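PDB 5IG1: CAMK/CAMK2 protein kinase from Salpingoeca rosetta, which probably transfers the gamma-phosphate of ATP to serine and threonine residues of target proteins, as the kinase domain of a calcium/calmodulin-dependent enzyme. Local coordinates for residues Y209-F218 with Q234-V245. Numbering follows the deposited sequence.
Sequences YILLVGYPPF and QYDFPSPEWDSV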
# COMPACT_ATOMS: atom_id res chain seq x y z
N TYR A 209 -2.84 12.73 3.53
CA TYR A 209 -2.29 14.03 3.18
C TYR A 209 -2.18 14.19 1.67
O TYR A 209 -2.75 15.12 1.08
CB TYR A 209 -0.93 14.20 3.85
CG TYR A 209 -0.36 15.59 3.87
CD1 TYR A 209 0.30 16.11 2.78
CD2 TYR A 209 -0.43 16.37 5.02
CE1 TYR A 209 0.85 17.39 2.81
CE2 TYR A 209 0.11 17.63 5.06
CZ TYR A 209 0.75 18.14 3.95
OH TYR A 209 1.29 19.40 3.98
N ILE A 210 -1.47 13.27 1.01
CA ILE A 210 -1.31 13.36 -0.43
C ILE A 210 -2.68 13.37 -1.10
O ILE A 210 -3.00 14.26 -1.90
CB ILE A 210 -0.43 12.21 -0.95
CG1 ILE A 210 0.88 12.17 -0.17
CG2 ILE A 210 -0.14 12.41 -2.42
CD1 ILE A 210 1.70 10.93 -0.41
N LEU A 211 -3.54 12.41 -0.73
CA LEU A 211 -4.88 12.30 -1.28
C LEU A 211 -5.63 13.62 -1.24
O LEU A 211 -6.51 13.84 -2.07
CB LEU A 211 -5.67 11.23 -0.52
CG LEU A 211 -5.36 9.76 -0.82
CD1 LEU A 211 -6.26 8.82 -0.01
CD2 LEU A 211 -5.52 9.49 -2.30
N LEU A 212 -5.30 14.51 -0.30
CA LEU A 212 -6.02 15.76 -0.20
C LEU A 212 -5.39 16.88 -1.02
O LEU A 212 -6.12 17.69 -1.59
CB LEU A 212 -6.12 16.19 1.27
CG LEU A 212 -6.86 15.18 2.14
CD1 LEU A 212 -7.09 15.70 3.54
CD2 LEU A 212 -8.17 14.79 1.48
N VAL A 213 -4.06 16.94 -1.11
CA VAL A 213 -3.40 18.09 -1.72
C VAL A 213 -2.44 17.72 -2.84
O VAL A 213 -2.03 18.63 -3.59
CB VAL A 213 -2.66 18.96 -0.67
CG1 VAL A 213 -3.66 19.68 0.25
CG2 VAL A 213 -1.67 18.13 0.14
N GLY A 214 -2.00 16.48 -2.98
CA GLY A 214 -1.18 16.11 -4.11
C GLY A 214 0.31 16.16 -3.89
O GLY A 214 1.06 15.91 -4.83
N TYR A 215 0.77 16.47 -2.68
CA TYR A 215 2.19 16.50 -2.36
C TYR A 215 2.37 15.92 -0.96
O TYR A 215 1.44 15.97 -0.15
CB TYR A 215 2.77 17.92 -2.42
CG TYR A 215 2.08 18.92 -1.53
CD1 TYR A 215 2.49 19.11 -0.22
CD2 TYR A 215 1.05 19.71 -2.01
CE1 TYR A 215 1.88 20.03 0.60
CE2 TYR A 215 0.43 20.64 -1.19
CZ TYR A 215 0.85 20.80 0.11
OH TYR A 215 0.23 21.72 0.92
N PRO A 216 3.53 15.34 -0.67
CA PRO A 216 3.72 14.67 0.62
C PRO A 216 4.00 15.67 1.72
O PRO A 216 4.50 16.78 1.45
CB PRO A 216 4.93 13.77 0.36
CG PRO A 216 5.71 14.50 -0.68
CD PRO A 216 4.71 15.20 -1.54
N PRO A 217 3.70 15.33 2.98
CA PRO A 217 4.04 16.25 4.07
C PRO A 217 5.52 16.29 4.38
O PRO A 217 6.03 17.33 4.80
CB PRO A 217 3.23 15.70 5.25
CG PRO A 217 3.13 14.24 4.97
CD PRO A 217 3.03 14.12 3.46
N PHE A 218 6.23 15.19 4.18
CA PHE A 218 7.67 15.12 4.40
C PHE A 218 8.31 14.89 3.04
O PHE A 218 8.24 13.78 2.48
CB PHE A 218 8.02 14.01 5.39
CG PHE A 218 7.09 13.93 6.56
CD1 PHE A 218 7.15 14.86 7.58
CD2 PHE A 218 6.16 12.91 6.65
CE1 PHE A 218 6.29 14.79 8.66
CE2 PHE A 218 5.30 12.83 7.73
CZ PHE A 218 5.37 13.76 8.74
N GLN A 234 7.80 17.42 11.47
CA GLN A 234 7.84 18.76 10.87
C GLN A 234 7.07 18.72 9.55
O GLN A 234 7.62 18.44 8.48
CB GLN A 234 9.27 19.22 10.66
CG GLN A 234 10.04 19.46 11.96
CD GLN A 234 9.41 20.55 12.80
OE1 GLN A 234 9.26 20.41 14.01
NE2 GLN A 234 9.04 21.65 12.15
N TYR A 235 5.77 19.02 9.63
CA TYR A 235 4.93 19.18 8.45
C TYR A 235 3.88 20.23 8.79
O TYR A 235 3.69 20.59 9.95
CB TYR A 235 4.29 17.86 8.03
CG TYR A 235 3.14 17.47 8.92
CD1 TYR A 235 3.36 16.79 10.11
CD2 TYR A 235 1.83 17.78 8.57
CE1 TYR A 235 2.31 16.44 10.93
CE2 TYR A 235 0.78 17.44 9.39
CZ TYR A 235 1.02 16.77 10.57
OH TYR A 235 -0.04 16.43 11.38
N ASP A 236 3.18 20.70 7.76
CA ASP A 236 2.22 21.78 7.97
C ASP A 236 1.11 21.68 6.94
O ASP A 236 1.16 20.86 6.01
CB ASP A 236 2.90 23.15 7.89
CG ASP A 236 3.84 23.28 6.71
OD1 ASP A 236 4.23 22.23 6.15
OD2 ASP A 236 4.19 24.42 6.34
N PHE A 237 0.10 22.52 7.12
CA PHE A 237 -0.99 22.64 6.17
C PHE A 237 -0.89 23.99 5.46
O PHE A 237 -1.55 24.94 5.88
CB PHE A 237 -2.34 22.49 6.88
CG PHE A 237 -2.52 21.16 7.56
CD1 PHE A 237 -2.11 20.00 6.94
CD2 PHE A 237 -3.09 21.08 8.82
CE1 PHE A 237 -2.27 18.78 7.56
CE2 PHE A 237 -3.25 19.86 9.44
CZ PHE A 237 -2.84 18.71 8.82
N PRO A 238 -0.07 24.11 4.42
CA PRO A 238 0.13 25.42 3.80
C PRO A 238 -1.12 25.95 3.11
O PRO A 238 -1.89 25.19 2.52
CB PRO A 238 1.25 25.17 2.78
CG PRO A 238 1.90 23.89 3.22
CD PRO A 238 0.79 23.08 3.81
N SER A 239 -1.31 27.26 3.21
CA SER A 239 -2.31 27.96 2.41
C SER A 239 -1.78 28.09 0.98
O SER A 239 -0.57 28.13 0.77
CB SER A 239 -2.61 29.34 3.00
OG SER A 239 -3.15 29.23 4.31
N PRO A 240 -2.68 28.17 -0.02
CA PRO A 240 -4.14 28.15 0.07
C PRO A 240 -4.75 26.76 -0.06
O PRO A 240 -5.96 26.63 0.11
CB PRO A 240 -4.55 29.01 -1.11
CG PRO A 240 -3.54 28.66 -2.15
CD PRO A 240 -2.24 28.43 -1.40
N GLU A 241 -3.94 25.75 -0.39
CA GLU A 241 -4.48 24.43 -0.69
C GLU A 241 -5.31 23.90 0.47
O GLU A 241 -6.42 23.38 0.27
CB GLU A 241 -3.35 23.45 -1.01
CG GLU A 241 -2.28 24.00 -1.95
CD GLU A 241 -1.00 24.36 -1.22
OE1 GLU A 241 -0.78 23.83 -0.11
OE2 GLU A 241 -0.21 25.18 -1.76
N TRP A 242 -4.81 24.04 1.69
CA TRP A 242 -5.45 23.47 2.86
C TRP A 242 -6.57 24.33 3.43
O TRP A 242 -7.31 23.86 4.30
CB TRP A 242 -4.41 23.22 3.95
CG TRP A 242 -3.56 22.06 3.65
CD1 TRP A 242 -2.33 22.07 3.07
CD2 TRP A 242 -3.88 20.69 3.89
NE1 TRP A 242 -1.85 20.79 2.94
CE2 TRP A 242 -2.78 19.92 3.44
CE3 TRP A 242 -4.97 20.03 4.45
CZ2 TRP A 242 -2.76 18.54 3.54
CZ3 TRP A 242 -4.95 18.66 4.54
CH2 TRP A 242 -3.85 17.93 4.09
N ASP A 243 -6.72 25.57 2.96
CA ASP A 243 -7.80 26.41 3.46
C ASP A 243 -9.17 25.87 3.05
O ASP A 243 -10.15 26.11 3.76
CB ASP A 243 -7.62 27.83 2.96
CG ASP A 243 -6.29 28.42 3.37
OD1 ASP A 243 -5.72 27.92 4.36
OD2 ASP A 243 -5.82 29.37 2.72
N SER A 244 -9.24 25.14 1.94
CA SER A 244 -10.49 24.54 1.49
C SER A 244 -10.62 23.08 1.91
O SER A 244 -11.43 22.35 1.33
CB SER A 244 -10.62 24.68 -0.03
OG SER A 244 -9.49 24.14 -0.69
N VAL A 245 -9.84 22.64 2.89
CA VAL A 245 -9.94 21.29 3.43
C VAL A 245 -10.72 21.35 4.74
O VAL A 245 -10.58 22.30 5.51
CB VAL A 245 -8.56 20.64 3.63
CG1 VAL A 245 -8.68 19.33 4.39
CG2 VAL A 245 -7.90 20.39 2.30
O HOH W 1 4.67 20.09 4.15
O HOH W 2 7.73 19.18 5.46
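Y209 and W242 bring together two parts of the helical C-terminal lobe of the protein kinase fold: the end of helix 198-213 with the loop after it, and the loop leading into helix 247-256. Their side chains cross at about a right angle, while the ring planes are inclined by 51°, an oblique pairing. W242 CZ2 sits over the centre of one Y209 face, 3.4 Å from Y209 CE2, while P217 CB covers the opposite face; the phenol is thereby clamped on both sides. CG of Y209 lies anti to the backbone N (chi1 -166°), which carries the ring out to the 234-245 loop. There its OH donates to D236 O at 2.5 Å, with a C=O...donor angle of 174°, a nearly axial approach in the ring plane. Replacing Y209 by an alanine would probably leave D236 O without this donor and open a gap between W242 and P217.

The indole is likewise covered on both faces. F237 CD1 lies over one; V213 CG1 makes a CH-pi contact over the other, 3.5 Å from the centroid of the five-membered ring. L212 CD1 packs obliquely against the six-membered ring, 3.8 Å from W242 CZ3, and I253 of helix 247-256 also touches the tryptophan. Farther along, F218 and Y235 meet obliquely, their planes nearly perpendicular, F218 CE1 reaching Y235 CB.

At the partly exposed Y215, the OH receives a weak bond from NE1 of the buried W242 (3.0 Å) and donates to E241. The phenol ring and carboxylate are almost perpendicular, and Y215 OH meets E241 OE1 at 2.6 Å from above the carboxylate plane.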